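PDB 4WJ1: antigen MTB48, Mycobacterial protein from Mycobacterium smegmatis, which is a secreted protein of the ESX-1 type VII secretion system, probably involved in DNA conjugation at least in the recipient strain, seen here as its PE and PPE part. Local coordinates for residues H20-T25 against A72-A77; A51-L56 against G211-E216; Y158-W163 against Q215-F220; A178-G183 against T191-Q196. All coordinates share one frame; numbering follows the deposited sequence.

The four contacts fall into two groups at different levels of a long helical bundle. Contacts 2 and 3 lie side by side, centres about 8 Å apart, and share Gln215 and Glu216 of helix 187-230. Contact 2 is the buried one, made through carbon atoms alone around one leucine, and joins the PE and PPE parts; contact 3 stays within the PPE part and adds an arginine-threonine hydrogen bond toward its outer side. Contacts 1 and 4 touch each other farther along the bundle, through Ile74 and Cys192. Both are partly buried and involve chain where a helix has ended, but a salt bridge dominates contact 1, whereas a proline on an alanine marks contact 4.

Contact 1 (H20-T25 against A72-A77); sequences HECEST and AAIRAA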
loop_
_atom_site.group_PDB
_atom_site.type_symbol
_atom_site.label_atom_id
_atom_site.label_comp_id
_atom_site.label_asym_id
_atom_site.label_seq_id
_atom_site.Cartn_x
_atom_site.Cartn_y
_atom_site.Cartn_z
ATOM N N HIS A 20 -0.452 13.088 -19.113
ATOM C CA HIS A 20 -1.549 13.518 -18.266
ATOM C C HIS A 20 -2.138 12.320 -17.525
ATOM O O HIS A 20 -2.322 12.390 -16.318
ATOM C CB HIS A 20 -2.610 14.240 -19.095
ATOM C CG HIS A 20 -3.818 14.629 -18.320
ATOM N ND1 HIS A 20 -3.819 15.663 -17.407
ATOM C CD2 HIS A 20 -5.080 14.127 -18.314
ATOM C CE1 HIS A 20 -5.019 15.779 -16.870
ATOM N NE2 HIS A 20 -5.803 14.861 -17.412
ATOM N N GLU A 21 -2.393 11.214 -18.228
ATOM C CA GLU A 21 -2.913 10.013 -17.567
ATOM C C GLU A 21 -1.968 9.529 -16.483
ATOM O O GLU A 21 -2.415 9.085 -15.427
ATOM C CB GLU A 21 -3.145 8.866 -18.547
ATOM C CG GLU A 21 -4.240 9.077 -19.565
ATOM C CD GLU A 21 -4.299 7.930 -20.573
ATOM O OE1 GLU A 21 -3.454 7.897 -21.496
ATOM O OE2 GLU A 21 -5.181 7.054 -20.433
ATOM N N CYS A 22 -0.669 9.601 -16.757
ATOM C CA CYS A 22 0.342 9.201 -15.788
ATOM C C CYS A 22 0.312 10.022 -14.514
ATOM O O CYS A 22 0.839 9.589 -13.496
ATOM C CB CYS A 22 1.731 9.314 -16.397
ATOM S SG CYS A 22 2.044 8.037 -17.591
ATOM N N GLU A 23 -0.274 11.216 -14.588
ATOM C CA GLU A 23 -0.358 12.124 -13.453
ATOM C C GLU A 23 -1.700 11.986 -12.712
ATOM O O GLU A 23 -2.010 12.779 -11.826
ATOM C CB GLU A 23 -0.165 13.569 -13.930
ATOM C CG GLU A 23 1.282 13.906 -14.263
ATOM C CD GLU A 23 1.460 15.321 -14.796
ATOM O OE1 GLU A 23 0.604 15.802 -15.585
ATOM O OE2 GLU A 23 2.464 15.953 -14.399
ATOM N N SER A 24 -2.490 10.987 -13.096
ATOM C CA SER A 24 -3.799 10.766 -12.509
ATOM C C SER A 24 -3.710 10.707 -10.991
ATOM O O SER A 24 -2.887 9.993 -10.430
ATOM C CB SER A 24 -4.426 9.474 -13.040
ATOM O OG SER A 24 -4.826 9.615 -14.389
ATOM N N THR A 25 -4.558 11.477 -10.329
ATOM C CA THR A 25 -4.563 11.495 -8.881
ATOM C C THR A 25 -5.009 10.165 -8.335
ATOM O O THR A 25 -6.060 9.655 -8.701
ATOM C CB THR A 25 -5.462 12.583 -8.350
ATOM O OG1 THR A 25 -4.995 13.830 -8.855
ATOM C CG2 THR A 25 -5.398 12.618 -6.833
ATOM N N ALA A 72 6.996 13.086 -16.897
ATOM C CA ALA A 72 7.999 14.077 -17.207
ATOM C C ALA A 72 8.886 13.577 -18.346
ATOM O O ALA A 72 9.283 14.346 -19.218
ATOM C CB ALA A 72 8.822 14.396 -15.972
ATOM N N ALA A 73 9.174 12.282 -18.330
ATOM C CA ALA A 73 9.991 11.661 -19.360
ATOM C C ALA A 73 9.272 11.755 -20.695
ATOM O O ALA A 73 9.876 12.074 -21.716
ATOM C CB ALA A 73 10.282 10.228 -19.004
ATOM N N ILE A 74 7.968 11.504 -20.668
ATOM C CA ILE A 74 7.147 11.603 -21.864
ATOM C C ILE A 74 7.169 13.034 -22.381
ATOM O O ILE A 74 7.356 13.266 -23.572
ATOM C CB ILE A 74 5.708 11.144 -21.588
ATOM C CG1 ILE A 74 5.654 9.617 -21.534
ATOM C CG2 ILE A 74 4.767 11.625 -22.650
ATOM C CD1 ILE A 74 4.369 9.073 -20.902
ATOM N N ARG A 75 7.025 14.002 -21.482
ATOM C CA ARG A 75 7.071 15.396 -21.904
ATOM C C ARG A 75 8.447 15.808 -22.412
ATOM O O ARG A 75 8.555 16.703 -23.251
ATOM C CB ARG A 75 6.647 16.313 -20.768
ATOM C CG ARG A 75 5.211 16.062 -20.353
ATOM C CD ARG A 75 4.592 17.260 -19.719
ATOM N NE ARG A 75 3.169 17.031 -19.575
ATOM C CZ ARG A 75 2.598 16.595 -18.460
ATOM N NH1 ARG A 75 3.333 16.360 -17.377
ATOM N NH2 ARG A 75 1.289 16.403 -18.433
ATOM N N ALA A 76 9.499 15.169 -21.913
ATOM C CA ALA A 76 10.841 15.509 -22.374
ATOM C C ALA A 76 10.999 14.991 -23.803
ATOM O O ALA A 76 11.521 15.676 -24.678
ATOM C CB ALA A 76 11.892 14.936 -21.456
ATOM N N ALA A 77 10.508 13.781 -24.033
ATOM C CA ALA A 77 10.450 13.219 -25.371
ATOM C C ALA A 77 9.690 14.147 -26.312
ATOM O O ALA A 77 10.189 14.517 -27.370
ATOM C CB ALA A 77 9.797 11.846 -25.337
#
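Cys22 and Glu23, near the end of helix 12-22, face Ile74 and Arg75 of the long helix 40-96 with the backbones well apart, the His20 and Arg75 CA atoms being 9.5 Å from each other. Side chains bridge that gap. Glu23 and Arg75 reach out from opposite directions, and the extended arginine chain, straight from CG to NE, presents its guanidinium end-on: NH2 bonds Glu23 OE1 at 3.0 Å and NH1 bonds Glu23 OE2 at 3.1 Å. Both oxygens lie near the guanidinium plane, but the carboxylate is turned 51° against it, and the nitrogens therefore meet its oxygens from above the carboxylate plane. The grip is two-pronged without being coplanar. On the inner side Cys22 SG lies 4.2 Å from Ile74 CD1, a looser apolar touch between two buried residues. Ser24 OG and Ser24 N both bond Glu21 O, tying down the turn that carries Glu23. The stronger partner of Arg75 is Glu16, salt-bridged to its NE; Glu23 takes the guanidinium's other end. Ile74 packs on Leu15, Lys18 and Ala19 of helix 12-22, while Cys22 reaches Ile70 of helix 40-96 and Phe177 near the end of helix 154-178.

Contact 2 (A51-L56 against G211-E216); sequences ASAAKL and GRLAQE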
loop_
_atom_site.group_PDB
_atom_site.type_symbol
_atom_site.label_atom_id
_atom_site.label_comp_id
_atom_site.label_asym_id
_atom_site.label_seq_id
_atom_site.Cartn_x
_atom_site.Cartn_y
_atom_site.Cartn_z
ATOM N N ALA A 51 2.179 -0.718 11.349
ATOM C CA ALA A 51 3.492 -0.536 10.747
ATOM C C ALA A 51 3.439 -0.926 9.271
ATOM O O ALA A 51 3.977 -0.234 8.419
ATOM C CB ALA A 51 4.543 -1.347 11.484
ATOM N N SER A 52 2.760 -2.027 8.979
ATOM C CA SER A 52 2.539 -2.434 7.607
ATOM C C SER A 52 1.759 -1.374 6.836
ATOM O O SER A 52 2.128 -1.033 5.720
ATOM C CB SER A 52 1.806 -3.772 7.563
ATOM O OG SER A 52 2.665 -4.824 7.998
ATOM N N ALA A 53 0.694 -0.847 7.437
ATOM C CA ALA A 53 -0.117 0.169 6.782
ATOM C C ALA A 53 0.732 1.391 6.442
ATOM O O ALA A 53 0.635 1.937 5.348
ATOM C CB ALA A 53 -1.301 0.576 7.664
ATOM N N ALA A 54 1.560 1.814 7.393
ATOM C CA ALA A 54 2.431 2.959 7.196
ATOM C C ALA A 54 3.452 2.686 6.078
ATOM O O ALA A 54 3.740 3.566 5.271
ATOM C CB ALA A 54 3.142 3.311 8.494
ATOM N N LYS A 55 3.992 1.470 6.040
ATOM C CA LYS A 55 4.969 1.102 5.026
ATOM C C LYS A 55 4.311 1.129 3.654
ATOM O O LYS A 55 4.909 1.579 2.680
ATOM C CB LYS A 55 5.572 -0.276 5.313
ATOM C CG LYS A 55 6.495 -0.821 4.207
ATOM C CD LYS A 55 7.871 -0.170 4.222
ATOM C CE LYS A 55 8.984 -1.190 3.958
ATOM N NZ LYS A 55 9.181 -2.149 5.097
ATOM N N LEU A 56 3.068 0.668 3.588
ATOM C CA LEU A 56 2.350 0.654 2.328
ATOM C C LEU A 56 2.060 2.075 1.873
ATOM O O LEU A 56 2.272 2.412 0.718
ATOM C CB LEU A 56 1.054 -0.141 2.447
ATOM C CG LEU A 56 1.220 -1.657 2.400
ATOM C CD1 LEU A 56 -0.104 -2.333 2.669
ATOM C CD2 LEU A 56 1.703 -2.058 1.039
ATOM N N GLY A 211 -4.847 -6.351 -0.240
ATOM C CA GLY A 211 -5.590 -7.556 0.069
ATOM C C GLY A 211 -4.934 -8.313 1.217
ATOM O O GLY A 211 -5.606 -8.779 2.136
ATOM N N ARG A 212 -3.613 -8.411 1.175
ATOM C CA ARG A 212 -2.884 -9.145 2.197
ATOM C C ARG A 212 -2.979 -8.459 3.562
ATOM O O ARG A 212 -3.060 -9.134 4.586
ATOM C CB ARG A 212 -1.411 -9.328 1.786
ATOM C CG ARG A 212 -1.230 -10.220 0.546
ATOM C CD ARG A 212 0.244 -10.509 0.204
ATOM N NE ARG A 212 0.932 -11.112 1.341
ATOM C CZ ARG A 212 2.094 -10.691 1.840
ATOM N NH1 ARG A 212 2.734 -9.661 1.286
ATOM N NH2 ARG A 212 2.624 -11.314 2.893
ATOM N N LEU A 213 -2.966 -7.130 3.589
ATOM C CA LEU A 213 -3.054 -6.437 4.871
ATOM C C LEU A 213 -4.451 -6.672 5.465
ATOM O O LEU A 213 -4.595 -6.962 6.650
ATOM C CB LEU A 213 -2.758 -4.944 4.710
ATOM C CG LEU A 213 -2.950 -4.093 5.967
ATOM C CD1 LEU A 213 -2.194 -4.693 7.130
ATOM C CD2 LEU A 213 -2.526 -2.641 5.722
ATOM N N ALA A 214 -5.471 -6.602 4.617
ATOM C CA ALA A 214 -6.822 -6.875 5.053
ATOM C C ALA A 214 -6.948 -8.296 5.605
ATOM O O ALA A 214 -7.613 -8.512 6.608
ATOM C CB ALA A 214 -7.807 -6.641 3.909
ATOM N N GLN A 215 -6.301 -9.266 4.972
ATOM C CA GLN A 215 -6.373 -10.636 5.472
ATOM C C GLN A 215 -5.719 -10.720 6.844
ATOM O O GLN A 215 -6.243 -11.372 7.749
ATOM C CB GLN A 215 -5.716 -11.625 4.502
ATOM C CG GLN A 215 -6.524 -11.878 3.222
ATOM C CD GLN A 215 -5.798 -12.793 2.211
ATOM O OE1 GLN A 215 -4.576 -12.694 2.011
ATOM N NE2 GLN A 215 -6.562 -13.676 1.565
ATOM N N GLU A 216 -4.584 -10.047 7.003
ATOM C CA GLU A 216 -3.902 -10.019 8.286
ATOM C C GLU A 216 -4.804 -9.383 9.348
ATOM O O GLU A 216 -4.926 -9.900 10.455
ATOM C CB GLU A 216 -2.573 -9.274 8.176
ATOM C CG GLU A 216 -1.543 -9.932 7.231
ATOM C CD GLU A 216 -1.370 -11.428 7.500
ATOM O OE1 GLU A 216 -0.510 -11.788 8.326
ATOM O OE2 GLU A 216 -2.091 -12.247 6.888
#
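Ser52, Ala53 and Leu56 of helix 40-96 receive Leu213 from helix 187-230, the two local segments running nearly antiparallel at 169° with their axes 10.9 Å apart. Ser52 and Leu213 are the closest pair along the backbone, their CA atoms 7.4 Å from each other. Leu213 does all the reaching from its side. Its CG stands anti to the backbone N (chi1 174°), which carries the isobutyl fork out across the gap, and the two methyls divide the opposite surface between them. CD1 touches Ser52 CB at 4.1 Å. CD2 goes to the neighbouring part of the helix surface, 3.9 Å from Ala53 CA, close enough to the main chain because the alanine has only a methyl there. The same CD2 meets Leu56 CD1, also at 3.9 Å, as the two leucine side chains slide past each other in opposite directions. All four residues are buried, and the one polar side-chain atom among them, Ser52 OG, has a weak hydrogen bond to Ile278 N. Trp163 of helix 154-178 packs on Ala53, Leu56 and Leu213, and Leu49 also rests on Leu213. The result is side-chain packing between antiparallel helices of a helical bundle, here joining the PE part to the PPE part of EspB, consistent with the family's PE-PPE architecture.

Contact 3 (Y158-W163 against Q215-F220); sequences YFRDQW and QEATTF
A close antiparallel helix pairing within the PPE part brings Phe159 and Arg160 of helix 154-178 against Ala217 and Thr218 of helix 187-230, apolar toward the bundle interior and polar farther out. The local axes approach to 8.8 Å and cross at -159°. What permits this is Ala217: its CB sits 3.7 Å from Arg160 CB, and the CA atoms of the two residues are only 5.5 Å apart. The methyl also meets the edge of the Phe159 ring, with Phe159 CD1 at 4.1 Å. One face of that ring is covered by Trp163, whose CD1 lies 3.5 Å above the ring plane. Arg160 works differently. Bent at chi2 (-90°) and chi3 (-44°), its chain curls around Thr218 OG1, and NH1 donates to that oxygen at 2.9 Å, with the acceptor in the guanidinium plane. A bent 2.8 Å salt bridge from NE to Asp161 OD1, tilted out of that plane, restrains the guanidinium together with the Thr218 bond. Thr218 OG1 is also hydrogen-bonded to Ala214 O within its own helix. Around the pair, Met50 of helix 40-96 packs on Phe159, Val221 lies against Arg160, and Trp163 packs on Ala53 and Phe60 of helix 40-96 and on Cys210 of helix 187-230.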
loop_
_atom_site.group_PDB
_atom_site.type_symbol
_atom_site.label_atom_id
_atom_site.label_comp_id
_atom_site.label_asym_id
_atom_site.label_seq_id
_atom_site.Cartn_x
_atom_site.Cartn_y
_atom_site.Cartn_z
ATOM N N TYR A 158 -13.117 -1.704 10.618
ATOM C CA TYR A 158 -13.307 -0.718 9.572
ATOM C C TYR A 158 -12.002 -0.537 8.764
ATOM O O TYR A 158 -12.016 -0.393 7.543
ATOM C CB TYR A 158 -13.755 0.602 10.162
ATOM C CG TYR A 158 -14.201 1.561 9.109
ATOM C CD1 TYR A 158 -15.024 1.137 8.080
ATOM C CD2 TYR A 158 -13.805 2.898 9.136
ATOM C CE1 TYR A 158 -15.440 2.012 7.096
ATOM C CE2 TYR A 158 -14.211 3.779 8.155
ATOM C CZ TYR A 158 -15.037 3.330 7.140
ATOM O OH TYR A 158 -15.455 4.206 6.165
ATOM N N PHE A 159 -10.892 -0.524 9.493
ATOM C CA PHE A 159 -9.555 -0.486 8.948
ATOM C C PHE A 159 -9.401 -1.633 7.968
ATOM O O PHE A 159 -8.957 -1.442 6.837
ATOM C CB PHE A 159 -8.546 -0.558 10.108
ATOM C CG PHE A 159 -7.102 -0.855 9.702
ATOM C CD1 PHE A 159 -6.652 -2.162 9.581
ATOM C CD2 PHE A 159 -6.184 0.177 9.541
ATOM C CE1 PHE A 159 -5.332 -2.432 9.266
ATOM C CE2 PHE A 159 -4.863 -0.084 9.219
ATOM C CZ PHE A 159 -4.435 -1.392 9.076
ATOM N N ARG A 160 -9.815 -2.821 8.398
ATOM C CA ARG A 160 -9.752 -3.994 7.545
ATOM C C ARG A 160 -10.573 -3.773 6.281
ATOM O O ARG A 160 -10.102 -4.011 5.182
ATOM C CB ARG A 160 -10.238 -5.231 8.295
ATOM C CG ARG A 160 -10.141 -6.527 7.514
ATOM C CD ARG A 160 -11.410 -6.816 6.719
ATOM N NE ARG A 160 -12.613 -6.571 7.508
ATOM C CZ ARG A 160 -13.136 -7.455 8.351
ATOM N NH1 ARG A 160 -12.547 -8.635 8.514
ATOM N NH2 ARG A 160 -14.239 -7.160 9.036
ATOM N N ASP A 161 -11.807 -3.319 6.438
ATOM C CA ASP A 161 -12.656 -3.057 5.284
ATOM C C ASP A 161 -12.021 -2.032 4.345
ATOM O O ASP A 161 -12.090 -2.171 3.121
ATOM C CB ASP A 161 -14.032 -2.555 5.730
ATOM C CG ASP A 161 -14.842 -3.610 6.471
ATOM O OD1 ASP A 161 -14.474 -4.798 6.446
ATOM O OD2 ASP A 161 -15.869 -3.243 7.073
ATOM N N GLN A 162 -11.407 -0.997 4.911
ATOM C CA GLN A 162 -10.864 0.069 4.086
ATOM C C GLN A 162 -9.695 -0.405 3.225
ATOM O O GLN A 162 -9.555 -0.009 2.075
ATOM C CB GLN A 162 -10.408 1.234 4.952
ATOM C CG GLN A 162 -11.510 2.032 5.587
ATOM C CD GLN A 162 -10.966 3.251 6.261
ATOM O OE1 GLN A 162 -10.990 4.326 5.690
ATOM N NE2 GLN A 162 -10.444 3.090 7.480
ATOM N N TRP A 163 -8.851 -1.245 3.804
ATOM C CA TRP A 163 -7.702 -1.744 3.100
ATOM C C TRP A 163 -8.156 -2.728 2.047
ATOM O O TRP A 163 -7.717 -2.655 0.893
ATOM C CB TRP A 163 -6.702 -2.367 4.064
ATOM C CG TRP A 163 -5.820 -1.312 4.622
ATOM C CD1 TRP A 163 -5.900 -0.729 5.861
ATOM C CD2 TRP A 163 -4.735 -0.661 3.947
ATOM N NE1 TRP A 163 -4.915 0.228 6.003
ATOM C CE2 TRP A 163 -4.192 0.288 4.838
ATOM C CE3 TRP A 163 -4.164 -0.799 2.677
ATOM C CZ2 TRP A 163 -3.116 1.092 4.498
ATOM C CZ3 TRP A 163 -3.095 -0.002 2.345
ATOM C CH2 TRP A 163 -2.579 0.931 3.248
ATOM N N GLN A 215 -6.301 -9.266 4.972
ATOM C CA GLN A 215 -6.373 -10.636 5.472
ATOM C C GLN A 215 -5.719 -10.720 6.844
ATOM O O GLN A 215 -6.243 -11.372 7.749
ATOM C CB GLN A 215 -5.716 -11.625 4.502
ATOM C CG GLN A 215 -6.524 -11.878 3.222
ATOM C CD GLN A 215 -5.798 -12.793 2.211
ATOM O OE1 GLN A 215 -4.576 -12.694 2.011
ATOM N NE2 GLN A 215 -6.562 -13.676 1.565
ATOM N N GLU A 216 -4.584 -10.047 7.003
ATOM C CA GLU A 216 -3.902 -10.019 8.286
ATOM C C GLU A 216 -4.804 -9.383 9.348
ATOM O O GLU A 216 -4.926 -9.900 10.455
ATOM C CB GLU A 216 -2.573 -9.274 8.176
ATOM C CG GLU A 216 -1.543 -9.932 7.231
ATOM C CD GLU A 216 -1.370 -11.428 7.500
ATOM O OE1 GLU A 216 -0.510 -11.788 8.326
ATOM O OE2 GLU A 216 -2.091 -12.247 6.888
ATOM N N ALA A 217 -5.455 -8.278 8.996
ATOM C CA ALA A 217 -6.368 -7.607 9.916
ATOM C C ALA A 217 -7.566 -8.507 10.234
ATOM O O ALA A 217 -8.007 -8.583 11.381
ATOM C CB ALA A 217 -6.838 -6.266 9.336
ATOM N N THR A 218 -8.081 -9.186 9.213
ATOM C CA THR A 218 -9.163 -10.142 9.399
ATOM C C THR A 218 -8.754 -11.223 10.387
ATOM O O THR A 218 -9.508 -11.600 11.281
ATOM C CB THR A 218 -9.558 -10.797 8.072
ATOM O OG1 THR A 218 -10.215 -9.831 7.241
ATOM C CG2 THR A 218 -10.486 -11.983 8.312
ATOM N N THR A 219 -7.544 -11.720 10.222
ATOM C CA THR A 219 -7.018 -12.736 11.115
ATOM C C THR A 219 -7.028 -12.233 12.556
ATOM O O THR A 219 -7.410 -12.953 13.472
ATOM C CB THR A 219 -5.613 -13.139 10.672
ATOM O OG1 THR A 219 -5.739 -13.913 9.476
ATOM C CG2 THR A 219 -4.914 -13.974 11.730
ATOM N N PHE A 220 -6.648 -10.973 12.731
ATOM C CA PHE A 220 -6.628 -10.340 14.036
ATOM C C PHE A 220 -8.045 -10.161 14.620
ATOM O O PHE A 220 -8.316 -10.618 15.723
ATOM C CB PHE A 220 -5.906 -9.000 13.921
ATOM C CG PHE A 220 -5.917 -8.177 15.175
ATOM C CD1 PHE A 220 -5.704 -8.754 16.409
ATOM C CD2 PHE A 220 -6.094 -6.811 15.105
ATOM C CE1 PHE A 220 -5.687 -7.994 17.550
ATOM C CE2 PHE A 220 -6.078 -6.045 16.249
ATOM C CZ PHE A 220 -5.877 -6.642 17.474
#

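Contact 4 (A178-G183 against T191-Q196); sequences ANPAEG and TCAEAQ
Gln196 has the largest share in this contact, laying its side chain from helix 187-230 against the backbone of Asn179 and Pro180 in the chain that follows helix 154-178. Its first torsion sets CG anti to the carbonyl carbon (chi1 -72°), and the remainder of the chain is extended, which brings the amide end up to the peptide joining Asn179 to Pro180. The residue is buried, and on its other flanks it packs against Ile70 and Ile74 of helix 40-96 and Lys18 of helix 12-22. Pro180 and Ala193 supply the apolar half. Here the backbones come near each other, the two CA atoms being 5.2 Å apart, and the pyrrolidine ring rests on the alanine methyl: Pro180 CG is 4.0 Å from Ala193 CB, and Pro180 CB lies 4.2 Å from the same methyl. The linking chain lies close along the helix at this point, consistent with the small alanine side chain. The segment 178-183 begins the connection between the two antiparallel PPE helices 154-178 and 187-230. Directly after it comes Trp184, which opens a Trp-Ala-Gly sequence matching the W-x-G motif known from this superfamily at such helix-turn-helix connections. From Asn179 through Glu182 the backbone is extended, with phi and psi of -68° and 148° at Pro180, and it runs past the helix without joining it. Helix 12-22 lies beside this strip too: Glu21 touches Asn179, Lys18 touches Ala181, and Arg17 touches Glu182.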
loop_
_atom_site.group_PDB
_atom_site.type_symbol
_atom_site.label_atom_id
_atom_site.label_comp_id
_atom_site.label_asym_id
_atom_site.label_seq_id
_atom_site.Cartn_x
_atom_site.Cartn_y
_atom_site.Cartn_z
ATOM N N ALA A 178 -1.184 1.345 -18.074
ATOM C CA ALA A 178 -1.004 0.116 -18.840
ATOM C C ALA A 178 -0.943 0.324 -20.354
ATOM O O ALA A 178 -0.292 -0.433 -21.052
ATOM C CB ALA A 178 -2.105 -0.859 -18.509
ATOM N N ASN A 179 -1.633 1.338 -20.852
ATOM C CA ASN A 179 -1.784 1.537 -22.278
ATOM C C ASN A 179 -0.719 2.488 -22.812
ATOM O O ASN A 179 -0.496 3.538 -22.242
ATOM C CB ASN A 179 -3.183 2.077 -22.591
ATOM C CG ASN A 179 -3.484 3.403 -21.861
ATOM O OD1 ASN A 179 -3.274 3.533 -20.641
ATOM N ND2 ASN A 179 -3.968 4.392 -22.611
ATOM N N PRO A 180 -0.048 2.109 -23.904
ATOM C CA PRO A 180 0.903 3.009 -24.554
ATOM C C PRO A 180 0.226 4.212 -25.194
ATOM O O PRO A 180 -0.879 4.060 -25.684
ATOM C CB PRO A 180 1.542 2.126 -25.647
ATOM C CG PRO A 180 1.303 0.725 -25.198
ATOM C CD PRO A 180 0.001 0.745 -24.455
ATOM N N ALA A 181 0.897 5.359 -25.231
ATOM C CA ALA A 181 0.399 6.530 -25.945
ATOM C C ALA A 181 0.045 6.214 -27.397
ATOM O O ALA A 181 0.694 5.387 -28.049
ATOM C CB ALA A 181 1.426 7.648 -25.900
ATOM N N GLU A 182 -0.977 6.896 -27.901
ATOM C CA GLU A 182 -1.429 6.711 -29.272
ATOM C C GLU A 182 -0.476 7.361 -30.274
ATOM O O GLU A 182 0.065 8.439 -30.027
ATOM C CB GLU A 182 -2.839 7.280 -29.443
ATOM C CG GLU A 182 -3.904 6.619 -28.556
ATOM C CD GLU A 182 -4.209 5.168 -28.939
ATOM O OE1 GLU A 182 -3.877 4.746 -30.071
ATOM O OE2 GLU A 182 -4.790 4.447 -28.099
ATOM N N GLY A 183 -0.270 6.696 -31.404
ATOM C CA GLY A 183 0.571 7.231 -32.463
ATOM C C GLY A 183 2.045 7.366 -32.122
ATOM O O GLY A 183 2.804 8.015 -32.843
ATOM N N THR A 191 10.365 1.617 -25.079
ATOM C CA THR A 191 10.996 1.687 -23.767
ATOM C C THR A 191 10.012 2.239 -22.744
ATOM O O THR A 191 9.891 1.731 -21.627
ATOM C CB THR A 191 12.260 2.572 -23.786
ATOM O OG1 THR A 191 13.246 1.986 -24.644
ATOM C CG2 THR A 191 12.845 2.714 -22.391
ATOM N N CYS A 192 9.303 3.282 -23.143
ATOM C CA CYS A 192 8.383 3.947 -22.249
ATOM C C CYS A 192 7.183 3.051 -21.947
ATOM O O CYS A 192 6.743 2.959 -20.793
ATOM C CB CYS A 192 7.934 5.279 -22.847
ATOM S SG CYS A 192 7.032 6.290 -21.670
ATOM N N ALA A 193 6.671 2.384 -22.980
ATOM C CA ALA A 193 5.589 1.423 -22.812
ATOM C C ALA A 193 5.993 0.337 -21.820
ATOM O O ALA A 193 5.197 -0.104 -20.988
ATOM C CB ALA A 193 5.205 0.814 -24.133
ATOM N N GLU A 194 7.246 -0.074 -21.902
ATOM C CA GLU A 194 7.785 -1.073 -20.993
ATOM C C GLU A 194 7.811 -0.558 -19.547
ATOM O O GLU A 194 7.466 -1.279 -18.607
ATOM C CB GLU A 194 9.188 -1.492 -21.450
ATOM C CG GLU A 194 9.768 -2.650 -20.663
ATOM C CD GLU A 194 8.898 -3.898 -20.702
ATOM O OE1 GLU A 194 8.144 -4.077 -21.683
ATOM O OE2 GLU A 194 8.964 -4.700 -19.743
ATOM N N ALA A 195 8.207 0.699 -19.383
ATOM C CA ALA A 195 8.317 1.304 -18.070
ATOM C C ALA A 195 6.924 1.395 -17.475
ATOM O O ALA A 195 6.701 1.111 -16.292
ATOM C CB ALA A 195 8.965 2.683 -18.162
ATOM N N GLN A 196 5.982 1.760 -18.331
ATOM C CA GLN A 196 4.602 1.882 -17.932
ATOM C C GLN A 196 4.041 0.535 -17.529
ATOM O O GLN A 196 3.317 0.428 -16.544
ATOM C CB GLN A 196 3.788 2.473 -19.057
ATOM C CG GLN A 196 4.054 3.934 -19.293
ATOM C CD GLN A 196 3.281 4.432 -20.488
ATOM O OE1 GLN A 196 2.148 4.008 -20.710
ATOM N NE2 GLN A 196 3.893 5.301 -21.284
#